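PDB 5XFT: dehydroascorbate reductase from Chlamydomonas reinhardtii, which probably catalyses the glutathione-dependent reduction of dehydroascorbate to ascorbate, as a member of the glutathione S-transferase superfamily. Local coordinates for residues T5-K10 against P61-G66; H25-A30 against V77-L82; S93-E98 against H150-D155; E127-M132 against A179-L184. All blocks are in the same frame, centred on the assembly; numbering follows the deposited sequence.

Contact 1: T5-K10 against P61-G66; sequences TTIYVK and PVIKEG
Thr-5 meets Glu-65 through its hydroxyl and Ile-63 through its methyl. With CG2 anti to the backbone N, OG1 falls beside that N (chi1 -66°), where one water joins it to Glu-65 OE1 and another to Glu-65 O; Thr-5 CG2 rests 4.0 Å from Ile-63 CB. A valine here would probably deprive both waters of one holder and leave the Glu-65 carboxylate less firmly placed. Ile-7 and Ile-63 lie side by side, Ile-7 CG1 4.2 Å from Ile-63 CG2; beta-branched residues suit a strand, and both are buried on the face covered by helix 22-33. The other face carries Thr-6, Tyr-8, Val-62 and Lys-64. Here Tyr-8 sets its CE2 4.0 Å from Lys-64 CB, with Val-62 O in the ring plane at the edge and Thr-6 CG2 over one ring face. Lys-64 runs alongside the tyrosine, then bends at chi2 (72°) and again at chi4, which brings Lys-64 NZ to Gly-66 O at 2.8 Å. Four backbone hydrogen bonds join the strands. Antiparallel pairing of the first strand with one that directly follows a cis-proline, here Pro-61, is typical of the thioredoxin fold in glutathione S-transferases.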
loop_
_atom_site.group_PDB
_atom_site.type_symbol
_atom_site.label_atom_id
_atom_site.label_comp_id
_atom_site.label_asym_id
_atom_site.label_seq_id
_atom_site.Cartn_x
_atom_site.Cartn_y
_atom_site.Cartn_z
ATOM N N THR A 5 17.642 1.207 -9.269
ATOM C CA THR A 5 17.187 0.208 -8.315
ATOM C C THR A 5 16.141 -0.711 -8.943
ATOM O O THR A 5 15.235 -0.258 -9.650
ATOM C CB THR A 5 16.615 0.905 -7.080
ATOM O OG1 THR A 5 17.671 1.595 -6.401
ATOM C CG2 THR A 5 15.969 -0.093 -6.137
ATOM N N THR A 6 16.275 -2.011 -8.682
ATOM C CA THR A 6 15.261 -2.984 -9.071
ATOM C C THR A 6 14.296 -3.224 -7.914
ATOM O O THR A 6 14.720 -3.442 -6.777
ATOM C CB THR A 6 15.901 -4.311 -9.480
ATOM O OG1 THR A 6 16.944 -4.064 -10.423
ATOM C CG2 THR A 6 14.857 -5.236 -10.112
ATOM N N ILE A 7 13.008 -3.206 -8.212
ATOM C CA ILE A 7 11.973 -3.467 -7.224
ATOM C C ILE A 7 11.204 -4.692 -7.701
ATOM O O ILE A 7 10.427 -4.621 -8.658
ATOM C CB ILE A 7 11.050 -2.263 -7.017
ATOM C CG1 ILE A 7 11.882 -1.010 -6.757
ATOM C CG2 ILE A 7 10.137 -2.496 -5.821
ATOM C CD1 ILE A 7 11.032 0.231 -6.497
ATOM N N TYR A 8 11.446 -5.828 -7.054
ATOM C CA TYR A 8 10.702 -7.053 -7.306
ATOM C C TYR A 8 9.374 -6.972 -6.573
ATOM O O TYR A 8 9.341 -6.860 -5.334
ATOM C CB TYR A 8 11.495 -8.270 -6.853
ATOM C CG TYR A 8 12.857 -8.357 -7.485
ATOM C CD1 TYR A 8 13.070 -9.125 -8.618
ATOM C CD2 TYR A 8 13.934 -7.672 -6.947
ATOM C CE1 TYR A 8 14.317 -9.202 -9.198
ATOM C CE2 TYR A 8 15.180 -7.736 -7.520
ATOM C CZ TYR A 8 15.369 -8.500 -8.646
ATOM O OH TYR A 8 16.623 -8.575 -9.216
ATOM N N VAL A 9 8.288 -7.016 -7.352
ATOM C CA VAL A 9 6.928 -6.863 -6.863
ATOM C C VAL A 9 6.083 -8.000 -7.418
ATOM O O VAL A 9 6.522 -8.769 -8.271
ATOM C CB VAL A 9 6.316 -5.503 -7.257
ATOM C CG1 VAL A 9 7.090 -4.360 -6.625
ATOM C CG2 VAL A 9 6.289 -5.360 -8.770
ATOM N N LYS A 10 4.850 -8.098 -6.919
ATOM C CA LYS A 10 3.927 -9.103 -7.421
ATOM C C LYS A 10 3.377 -8.652 -8.771
ATOM O O LYS A 10 2.843 -7.544 -8.897
ATOM C CB LYS A 10 2.798 -9.337 -6.425
ATOM C CG LYS A 10 1.649 -10.160 -6.996
ATOM C CD LYS A 10 0.376 -10.027 -6.173
ATOM C CE LYS A 10 -0.707 -10.963 -6.686
ATOM N NZ LYS A 10 -1.085 -12.030 -5.720
ATOM N N PRO A 61 7.680 -7.000 -1.256
ATOM C CA PRO A 61 8.712 -6.413 -2.121
ATOM C C PRO A 61 10.128 -6.795 -1.747
ATOM O O PRO A 61 10.432 -7.058 -0.574
ATOM C CB PRO A 61 8.544 -4.909 -1.892
ATOM C CG PRO A 61 7.903 -4.799 -0.571
ATOM C CD PRO A 61 6.983 -5.967 -0.461
ATOM N N VAL A 62 10.999 -6.806 -2.748
ATOM C CA VAL A 62 12.436 -6.852 -2.525
ATOM C C VAL A 62 13.039 -5.770 -3.405
ATOM O O VAL A 62 12.529 -5.514 -4.497
ATOM C CB VAL A 62 13.027 -8.247 -2.847
ATOM C CG1 VAL A 62 14.518 -8.285 -2.578
ATOM C CG2 VAL A 62 12.332 -9.342 -2.035
ATOM N N ILE A 63 14.078 -5.090 -2.922
ATOM C CA ILE A 63 14.796 -4.157 -3.778
ATOM C C ILE A 63 16.235 -4.627 -3.934
ATOM O O ILE A 63 16.738 -5.462 -3.181
ATOM C CB ILE A 63 14.769 -2.697 -3.281
ATOM C CG1 ILE A 63 15.662 -2.515 -2.055
ATOM C CG2 ILE A 63 13.344 -2.199 -3.053
ATOM C CD1 ILE A 63 16.288 -1.141 -2.017
ATOM N N LYS A 64 16.891 -4.069 -4.947
ATOM C CA LYS A 64 18.269 -4.416 -5.278
ATOM C C LYS A 64 18.855 -3.183 -5.959
ATOM O O LYS A 64 18.557 -2.917 -7.128
ATOM C CB LYS A 64 18.324 -5.647 -6.173
ATOM C CG LYS A 64 19.717 -6.168 -6.470
ATOM C CD LYS A 64 20.325 -6.816 -5.251
ATOM C CE LYS A 64 21.322 -7.894 -5.640
ATOM N NZ LYS A 64 22.474 -7.346 -6.388
ATOM N N GLU A 65 19.666 -2.432 -5.221
ATOM C CA GLU A 65 20.131 -1.141 -5.709
ATOM C C GLU A 65 21.250 -1.250 -6.733
ATOM O O GLU A 65 21.642 -0.230 -7.306
ATOM C CB GLU A 65 20.584 -0.275 -4.534
ATOM C CG GLU A 65 19.557 -0.203 -3.423
ATOM C CD GLU A 65 19.852 0.892 -2.426
ATOM O OE1 GLU A 65 19.409 2.037 -2.653
ATOM O OE2 GLU A 65 20.535 0.610 -1.422
ATOM N N GLY A 66 21.766 -2.444 -6.983
ATOM C CA GLY A 66 22.833 -2.612 -7.936
ATOM C C GLY A 66 23.544 -3.934 -7.767
ATOM O O GLY A 66 23.240 -4.723 -6.869
HETATM O O HOH W 1 17.153 2.793 -4.004
HETATM O O HOH W 2 20.333 2.503 -7.305
#

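Contact 2: H25-A30 against V77-L82; sequences HRVLLA and VIVVHL
Val-79 sets both of its methyls against Arg-26 on the facing helix. CG2 stands over one face of the guanidinium, toward its rim, with Val-79 CG2 3.6 Å from Arg-26 NH2, while Val-79 CG1 lies beside Arg-26 NE at 4.0 Å and also reaches Ala-30 CB. The two side chains cross at about a right angle. Arg-26 is extended through its first two torsions (CG anti to N, chi1 158°) and then bent at chi3; stretching out from its own helix, it brings the guanidinium beside Val-79 and the start of helix 75-85, where NH1 bonds Ser-75 OG. Ile-78 and Val-27 also cross at about a right angle, Ile-78 CG2 sitting between the two methyls of Val-27, 3.9 Å from each. Farther along, Leu-82 has CG anti to its backbone N (chi1 -177°), which carries Leu-82 CD2 across to Ala-30 CB, 3.6 Å away. Alanine suits this place because two larger side chains converge on it. No hydrogen bond crosses, and the axes run nearly parallel, 10.0 Å apart at 14°. Two such helices on one side of the sheet, with helix 50-56 on the other, are typical of the thioredoxin-like domain of glutathione S-transferases.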
loop_
_atom_site.group_PDB
_atom_site.type_symbol
_atom_site.label_atom_id
_atom_site.label_comp_id
_atom_site.label_asym_id
_atom_site.label_seq_id
_atom_site.Cartn_x
_atom_site.Cartn_y
_atom_site.Cartn_z
ATOM N N HIS A 25 3.020 -2.045 -3.193
ATOM C CA HIS A 25 2.429 -0.749 -3.505
ATOM C C HIS A 25 3.020 0.346 -2.627
ATOM O O HIS A 25 3.270 1.461 -3.099
ATOM C CB HIS A 25 0.909 -0.815 -3.351
ATOM C CG HIS A 25 0.181 0.296 -4.042
ATOM N ND1 HIS A 25 -1.179 0.474 -3.931
ATOM C CD2 HIS A 25 0.624 1.281 -4.859
ATOM C CE1 HIS A 25 -1.546 1.526 -4.643
ATOM N NE2 HIS A 25 -0.471 2.035 -5.214
ATOM N N ARG A 26 3.278 0.041 -1.353
ATOM C CA ARG A 26 3.830 1.049 -0.453
ATOM C C ARG A 26 5.245 1.438 -0.867
ATOM O O ARG A 26 5.584 2.629 -0.931
ATOM C CB ARG A 26 3.809 0.543 0.992
ATOM C CG ARG A 26 4.828 1.259 1.887
ATOM C CD ARG A 26 5.091 0.517 3.212
ATOM N NE ARG A 26 5.406 1.451 4.281
ATOM C CZ ARG A 26 5.836 1.052 5.474
ATOM N NH1 ARG A 26 5.972 -0.247 5.719
ATOM N NH2 ARG A 26 6.113 1.922 6.436
ATOM N N VAL A 27 6.085 0.448 -1.177
ATOM C CA VAL A 27 7.435 0.772 -1.638
ATOM C C VAL A 27 7.390 1.593 -2.924
ATOM O O VAL A 27 8.085 2.611 -3.056
ATOM C CB VAL A 27 8.259 -0.514 -1.806
ATOM C CG1 VAL A 27 9.569 -0.216 -2.509
ATOM C CG2 VAL A 27 8.505 -1.136 -0.449
ATOM N N LEU A 28 6.556 1.177 -3.885
ATOM C CA LEU A 28 6.442 1.888 -5.157
ATOM C C LEU A 28 6.001 3.331 -4.958
ATOM O O LEU A 28 6.557 4.254 -5.570
ATOM C CB LEU A 28 5.455 1.167 -6.071
ATOM C CG LEU A 28 5.779 -0.259 -6.488
ATOM C CD1 LEU A 28 4.628 -0.821 -7.273
ATOM C CD2 LEU A 28 7.032 -0.255 -7.309
ATOM N N LEU A 29 4.974 3.543 -4.129
ATOM C CA LEU A 29 4.543 4.906 -3.834
ATOM C C LEU A 29 5.655 5.701 -3.165
ATOM O O LEU A 29 5.813 6.897 -3.427
ATOM C CB LEU A 29 3.288 4.897 -2.959
ATOM C CG LEU A 29 1.975 4.465 -3.617
ATOM C CD1 LEU A 29 0.866 4.365 -2.619
ATOM C CD2 LEU A 29 1.601 5.433 -4.710
ATOM N N ALA A 30 6.447 5.054 -2.307
ATOM C CA ALA A 30 7.579 5.747 -1.695
ATOM C C ALA A 30 8.578 6.219 -2.747
ATOM O O ALA A 30 9.056 7.357 -2.690
ATOM C CB ALA A 30 8.261 4.840 -0.676
ATOM N N VAL A 77 11.686 -1.995 6.380
ATOM C CA VAL A 77 13.130 -1.820 6.236
ATOM C C VAL A 77 13.444 -0.994 4.999
ATOM O O VAL A 77 14.283 -0.083 5.034
ATOM C CB VAL A 77 13.828 -3.193 6.182
ATOM C CG1 VAL A 77 15.327 -3.011 6.036
ATOM C CG2 VAL A 77 13.495 -4.011 7.422
ATOM N N ILE A 78 12.753 -1.279 3.893
ATOM C CA ILE A 78 13.032 -0.590 2.639
ATOM C C ILE A 78 12.719 0.899 2.755
ATOM O O ILE A 78 13.534 1.741 2.374
ATOM C CB ILE A 78 12.257 -1.243 1.482
ATOM C CG1 ILE A 78 12.858 -2.606 1.148
ATOM C CG2 ILE A 78 12.258 -0.331 0.263
ATOM C CD1 ILE A 78 11.942 -3.479 0.320
ATOM N N VAL A 79 11.540 1.256 3.273
ATOM C CA VAL A 79 11.194 2.678 3.268
ATOM C C VAL A 79 12.043 3.451 4.268
ATOM O O VAL A 79 12.327 4.639 4.057
ATOM C CB VAL A 79 9.691 2.905 3.521
ATOM C CG1 VAL A 79 8.859 2.276 2.403
ATOM C CG2 VAL A 79 9.284 2.389 4.898
ATOM N N VAL A 80 12.477 2.808 5.358
ATOM C CA VAL A 80 13.327 3.518 6.313
ATOM C C VAL A 80 14.736 3.694 5.755
ATOM O O VAL A 80 15.330 4.775 5.859
ATOM C CB VAL A 80 13.332 2.787 7.666
ATOM C CG1 VAL A 80 14.338 3.424 8.608
ATOM C CG2 VAL A 80 11.944 2.823 8.272
ATOM N N HIS A 81 15.292 2.637 5.159
ATOM C CA HIS A 81 16.549 2.763 4.424
ATOM C C HIS A 81 16.445 3.842 3.353
ATOM O O HIS A 81 17.377 4.629 3.142
ATOM C CB HIS A 81 16.904 1.410 3.799
ATOM C CG HIS A 81 17.964 1.481 2.748
ATOM N ND1 HIS A 81 19.281 1.160 2.996
ATOM C CD2 HIS A 81 17.902 1.826 1.439
ATOM C CE1 HIS A 81 19.985 1.309 1.889
ATOM N NE2 HIS A 81 19.172 1.716 0.929
ATOM N N LEU A 82 15.307 3.889 2.670
ATOM C CA LEU A 82 15.067 4.909 1.663
ATOM C C LEU A 82 15.166 6.299 2.271
ATOM O O LEU A 82 15.854 7.174 1.736
ATOM C CB LEU A 82 13.696 4.679 1.030
ATOM C CG LEU A 82 13.287 5.601 -0.113
ATOM C CD1 LEU A 82 14.239 5.429 -1.279
ATOM C CD2 LEU A 82 11.862 5.312 -0.542
#

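Contact 3: S93-E98 against H150-D155; sequences SSVPAE and HLNGTD
Ser-93 and Thr-154 join their hydroxyls in a hydrogen bond, Ser-93 OG to Thr-154 OG1 3.0 Å, in which either could be the donor. Both torsions serve it: Ser-93 extends OG anti to its backbone N (chi1 -162°), while Thr-154 keeps OG1 beside its own backbone N (chi1 -69°) and so on the side that faces the loop. The side chain of Asn-152 also lies against Ser-93, its CG 3.8 Å from Ser-93 CB, although the close approach of its amide to the serine hydroxyl is doubtful in detail. Shortening Asn-152 to an alanine is likely to open a gap beside Ser-93 and leave the serine side chain freer to turn. Val-95 adds an apolar flank, its CB 3.7 Å from Thr-154 OG1, and at a local bend Val-95 N makes a weak bond of 3.4 Å to Ser-93 OG, two residues earlier.

Outside this shell, Gly-153 shares a backbone hydrogen bond with Leu-91, and Phe-146 touches both Val-95 and Thr-154. Asn-152 stands at the N-cap of helix 153-173, and Asp-155, three residues on, takes the N-cap amide in a weak bond, Asn-152 N to Asp-155 OD2 2.8 Å. This is one half of a capping box, a feature known at the same helix in other glutathione S-transferases. The carboxylate also accepts Phe-146 N, Gly-147 N and the Tyr-187 hydroxyl. Buried near a helix N-terminus and met by several N-H groups, Asp-155 is likely to stay ionised, whereas across the two segments the polar link is an uncharged hydroxyl pair, with the Gly-153 to Leu-91 backbone bond beside it.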
loop_
_atom_site.group_PDB
_atom_site.type_symbol
_atom_site.label_atom_id
_atom_site.label_comp_id
_atom_site.label_asym_id
_atom_site.label_seq_id
_atom_site.Cartn_x
_atom_site.Cartn_y
_atom_site.Cartn_z
ATOM N N SER A 93 6.753 11.706 8.984
ATOM C CA SER A 93 5.345 11.859 9.308
ATOM C C SER A 93 5.163 12.223 10.773
ATOM O O SER A 93 5.824 11.659 11.650
ATOM C CB SER A 93 4.585 10.561 9.006
ATOM O OG SER A 93 3.192 10.785 8.924
ATOM N N SER A 94 4.248 13.155 11.032
ATOM C CA SER A 94 3.833 13.462 12.392
ATOM C C SER A 94 2.694 12.572 12.871
ATOM O O SER A 94 2.365 12.607 14.061
ATOM C CB SER A 94 3.404 14.929 12.504
ATOM O OG SER A 94 4.282 15.782 11.786
ATOM N N VAL A 95 2.103 11.778 11.986
ATOM C CA VAL A 95 0.921 10.975 12.330
ATOM C C VAL A 95 1.284 9.954 13.401
ATOM O O VAL A 95 2.299 9.246 13.264
ATOM C CB VAL A 95 0.370 10.284 11.087
ATOM C CG1 VAL A 95 -0.926 9.550 11.436
ATOM C CG2 VAL A 95 0.141 11.292 9.983
ATOM N N PRO A 96 0.494 9.829 14.471
ATOM C CA PRO A 96 0.753 8.792 15.478
ATOM C C PRO A 96 0.686 7.391 14.883
ATOM O O PRO A 96 -0.067 7.117 13.944
ATOM C CB PRO A 96 -0.361 9.004 16.509
ATOM C CG PRO A 96 -0.782 10.417 16.334
ATOM C CD PRO A 96 -0.589 10.744 14.881
ATOM N N ALA A 97 1.478 6.491 15.473
ATOM C CA ALA A 97 1.598 5.134 14.946
ATOM C C ALA A 97 0.281 4.371 15.029
ATOM O O ALA A 97 -0.048 3.596 14.124
ATOM C CB ALA A 97 2.695 4.378 15.695
ATOM N N GLU A 98 -0.490 4.579 16.101
ATOM C CA GLU A 98 -1.662 3.745 16.355
ATOM C C GLU A 98 -2.737 3.894 15.285
ATOM O O GLU A 98 -3.634 3.045 15.204
ATOM C CB GLU A 98 -2.258 4.080 17.723
ATOM C CG GLU A 98 -2.943 5.435 17.765
ATOM C CD GLU A 98 -3.583 5.737 19.106
ATOM O OE1 GLU A 98 -4.796 6.042 19.130
ATOM O OE2 GLU A 98 -2.873 5.676 20.133
ATOM N N HIS A 150 1.347 16.511 -0.515
ATOM C CA HIS A 150 2.104 15.475 -1.201
ATOM C C HIS A 150 2.127 14.207 -0.361
ATOM O O HIS A 150 1.760 14.203 0.818
ATOM C CB HIS A 150 3.532 15.943 -1.495
ATOM C CG HIS A 150 3.620 17.387 -1.876
ATOM N ND1 HIS A 150 3.313 17.843 -3.139
ATOM C CD2 HIS A 150 3.969 18.477 -1.155
ATOM C CE1 HIS A 150 3.473 19.154 -3.181
ATOM N NE2 HIS A 150 3.872 19.563 -1.991
ATOM N N LEU A 151 2.591 13.127 -0.985
ATOM C CA LEU A 151 2.568 11.818 -0.350
ATOM C C LEU A 151 3.490 11.770 0.862
ATOM O O LEU A 151 4.583 12.342 0.869
ATOM C CB LEU A 151 2.977 10.736 -1.345
ATOM C CG LEU A 151 1.918 10.346 -2.367
ATOM C CD1 LEU A 151 2.392 9.141 -3.158
ATOM C CD2 LEU A 151 0.605 10.064 -1.671
ATOM N N ASN A 152 3.042 11.046 1.875
ATOM C CA ASN A 152 3.709 10.895 3.154
ATOM C C ASN A 152 4.055 9.424 3.355
ATOM O O ASN A 152 3.549 8.548 2.648
ATOM C CB ASN A 152 2.785 11.404 4.265
ATOM C CG ASN A 152 3.494 11.632 5.560
ATOM O OD1 ASN A 152 4.653 12.020 5.586
ATOM N ND2 ASN A 152 2.784 11.446 6.651
ATOM N N GLY A 153 4.932 9.146 4.321
ATOM C CA GLY A 153 5.180 7.757 4.681
ATOM C C GLY A 153 3.915 7.059 5.138
ATOM O O GLY A 153 3.702 5.872 4.857
ATOM N N THR A 154 3.045 7.801 5.831
ATOM C CA THR A 154 1.742 7.289 6.239
ATOM C C THR A 154 0.809 7.124 5.044
ATOM O O THR A 154 0.035 6.165 4.986
ATOM C CB THR A 154 1.137 8.224 7.284
ATOM O OG1 THR A 154 1.895 8.126 8.497
ATOM C CG2 THR A 154 -0.317 7.870 7.556
ATOM N N ASP A 155 0.867 8.048 4.082
ATOM C CA ASP A 155 0.136 7.860 2.834
ATOM C C ASP A 155 0.595 6.591 2.129
ATOM O O ASP A 155 -0.223 5.797 1.648
ATOM C CB ASP A 155 0.346 9.064 1.918
ATOM C CG ASP A 155 -0.359 10.308 2.405
ATOM O OD1 ASP A 155 -1.510 10.200 2.873
ATOM O OD2 ASP A 155 0.255 11.394 2.324
#

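Contact 4: E127-M132 against A179-L184; sequences EQLAGM and ARFTAL
Phe-181 and Leu-184 both turn CG beside their own backbone N, with chi1 of -69° and -72°, and this sends the ring and the branched tip together onto helix 118-138. The phenylalanine reaches two successive residues: Phe-181 CE2 lies 3.8 Å from Leu-129 CB, and Phe-181 CE1 3.8 Å from Ala-130 CA. Leu-129 O stands over one ring face, offset toward the rim. The small side chain of Ala-130 lets the broad ring come close to the helix backbone. Both segments belong to the all-helical C-terminal domain of the glutathione S-transferase fold, and the contact seats the start of helix 182-193 against helix 118-138. Phe-181 is the N-cap residue there and the centre of an inverse gamma turn, while Asp-133 OD1 receives weak hydrogen bonds from Ala-183 N and Leu-184 N, in the first turn. Leu-184 crosses Leu-129 at about a right angle, its CD1 3.8 Å from Leu-129 CD2, and its other methyl, CD2, lies 4.1 Å from Met-132 CB. Such forked and flexible apolar chains fill the buried side, where Leu-103 touches both Leu-129 and Met-132. Toward the surface, Arg-180 lays its guanidinium by the Phe-181 ring and forms a salt bridge with Glu-126.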
loop_
_atom_site.group_PDB
_atom_site.type_symbol
_atom_site.label_atom_id
_atom_site.label_comp_id
_atom_site.label_asym_id
_atom_site.label_seq_id
_atom_site.Cartn_x
_atom_site.Cartn_y
_atom_site.Cartn_z
ATOM N N GLU A 127 -13.826 1.978 13.731
ATOM C CA GLU A 127 -13.005 2.813 14.606
ATOM C C GLU A 127 -11.722 3.262 13.900
ATOM O O GLU A 127 -11.305 4.422 14.027
ATOM C CB GLU A 127 -12.679 2.070 15.902
ATOM C CG GLU A 127 -11.595 2.747 16.719
ATOM C CD GLU A 127 -11.486 2.209 18.131
ATOM O OE1 GLU A 127 -11.436 3.034 19.064
ATOM O OE2 GLU A 127 -11.439 0.973 18.316
ATOM N N GLN A 128 -11.087 2.361 13.147
ATOM C CA GLN A 128 -9.883 2.739 12.409
ATOM C C GLN A 128 -10.181 3.839 11.394
ATOM O O GLN A 128 -9.505 4.880 11.364
ATOM C CB GLN A 128 -9.293 1.508 11.715
ATOM C CG GLN A 128 -8.853 0.415 12.669
ATOM C CD GLN A 128 -7.545 0.734 13.355
ATOM O OE1 GLN A 128 -6.596 1.191 12.721
ATOM N NE2 GLN A 128 -7.483 0.488 14.657
ATOM N N LEU A 129 -11.194 3.621 10.551
ATOM C CA LEU A 129 -11.567 4.622 9.557
ATOM C C LEU A 129 -11.968 5.933 10.217
ATOM O O LEU A 129 -11.781 7.012 9.640
ATOM C CB LEU A 129 -12.708 4.099 8.691
ATOM C CG LEU A 129 -12.401 2.891 7.813
ATOM C CD1 LEU A 129 -13.654 2.460 7.071
ATOM C CD2 LEU A 129 -11.296 3.240 6.840
ATOM N N ALA A 130 -12.534 5.860 11.423
ATOM C CA ALA A 130 -12.871 7.074 12.155
ATOM C C ALA A 130 -11.612 7.830 12.560
ATOM O O ALA A 130 -11.524 9.048 12.378
ATOM C CB ALA A 130 -13.718 6.734 13.380
ATOM N N GLY A 131 -10.628 7.123 13.118
ATOM C CA GLY A 131 -9.354 7.734 13.451
ATOM C C GLY A 131 -8.720 8.457 12.278
ATOM O O GLY A 131 -8.389 9.645 12.373
ATOM N N MET A 132 -8.568 7.746 11.153
ATOM C CA MET A 132 -7.977 8.365 9.969
ATOM C C MET A 132 -8.788 9.572 9.515
ATOM O O MET A 132 -8.227 10.627 9.189
ATOM C CB MET A 132 -7.876 7.343 8.835
ATOM C CG MET A 132 -7.014 6.138 9.164
ATOM S SD MET A 132 -7.240 4.796 7.986
ATOM C CE MET A 132 -6.777 5.596 6.453
ATOM N N ALA A 179 -20.678 8.038 3.764
ATOM C CA ALA A 179 -20.545 9.390 3.242
ATOM C C ALA A 179 -20.170 10.398 4.315
ATOM O O ALA A 179 -19.718 11.498 3.978
ATOM C CB ALA A 179 -21.846 9.819 2.566
ATOM N N ARG A 180 -20.344 10.056 5.592
ATOM C CA ARG A 180 -19.972 10.968 6.661
ATOM C C ARG A 180 -18.464 11.063 6.849
ATOM O O ARG A 180 -17.976 12.097 7.319
ATOM C CB ARG A 180 -20.635 10.538 7.967
ATOM C CG ARG A 180 -20.138 9.222 8.496
ATOM C CD ARG A 180 -20.737 8.949 9.851
ATOM N NE ARG A 180 -19.834 8.173 10.686
ATOM C CZ ARG A 180 -19.845 6.848 10.753
ATOM N NH1 ARG A 180 -20.715 6.155 10.028
ATOM N NH2 ARG A 180 -18.984 6.218 11.541
ATOM N N PHE A 181 -17.715 10.017 6.494
ATOM C CA PHE A 181 -16.260 10.095 6.474
ATOM C C PHE A 181 -15.831 10.976 5.312
ATOM O O PHE A 181 -15.214 10.497 4.355
ATOM C CB PHE A 181 -15.632 8.709 6.343
ATOM C CG PHE A 181 -15.801 7.848 7.555
ATOM C CD1 PHE A 181 -15.757 8.394 8.824
ATOM C CD2 PHE A 181 -16.025 6.490 7.420
ATOM C CE1 PHE A 181 -15.917 7.593 9.942
ATOM C CE2 PHE A 181 -16.197 5.687 8.531
ATOM C CZ PHE A 181 -16.141 6.241 9.795
ATOM N N THR A 182 -16.173 12.263 5.390
ATOM C CA THR A 182 -15.904 13.206 4.310
ATOM C C THR A 182 -14.424 13.238 3.949
ATOM O O THR A 182 -14.050 13.187 2.769
ATOM C CB THR A 182 -16.380 14.598 4.727
ATOM O OG1 THR A 182 -15.992 14.841 6.088
ATOM C CG2 THR A 182 -17.886 14.704 4.607
ATOM N N ALA A 183 -13.569 13.328 4.970
ATOM C CA ALA A 183 -12.136 13.461 4.737
ATOM C C ALA A 183 -11.552 12.212 4.089
ATOM O O ALA A 183 -10.559 12.300 3.358
ATOM C CB ALA A 183 -11.422 13.768 6.053
ATOM N N LEU A 184 -12.154 11.046 4.331
ATOM C CA LEU A 184 -11.696 9.838 3.654
ATOM C C LEU A 184 -12.069 9.856 2.176
ATOM O O LEU A 184 -11.288 9.404 1.327
ATOM C CB LEU A 184 -12.267 8.599 4.340
ATOM C CG LEU A 184 -11.648 8.301 5.706
ATOM C CD1 LEU A 184 -12.028 6.911 6.182
ATOM C CD2 LEU A 184 -10.140 8.458 5.653
#

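Overall arrangement
Contacts 1 and 2 have centres 10 Å apart: Pro-61 CG lies 3.7 Å from Val-27 CG2, so helix 22-33 packs on the sheet of contact 1. Pro-61 also touches the CxxC sequence (Cys-21, Cys-24) at the start of that helix, consistent with a thiol-based glutathione site there. Contact 3 leads toward the helical domain; its centre is 13 Å from that of contact 2, and Leu-151 CD1 meets Leu-29 CD2 at 4.1 Å. The centre of contact 4 lies about 16 Å from that of contact 3; Glu-98 O and Gln-128 OE1 touch, 4.3 Å apart, and helix 153-173 falls between the helices of contact 4 in the chain. Contacts 1 and 4 are about 33 Å apart, centre to centre.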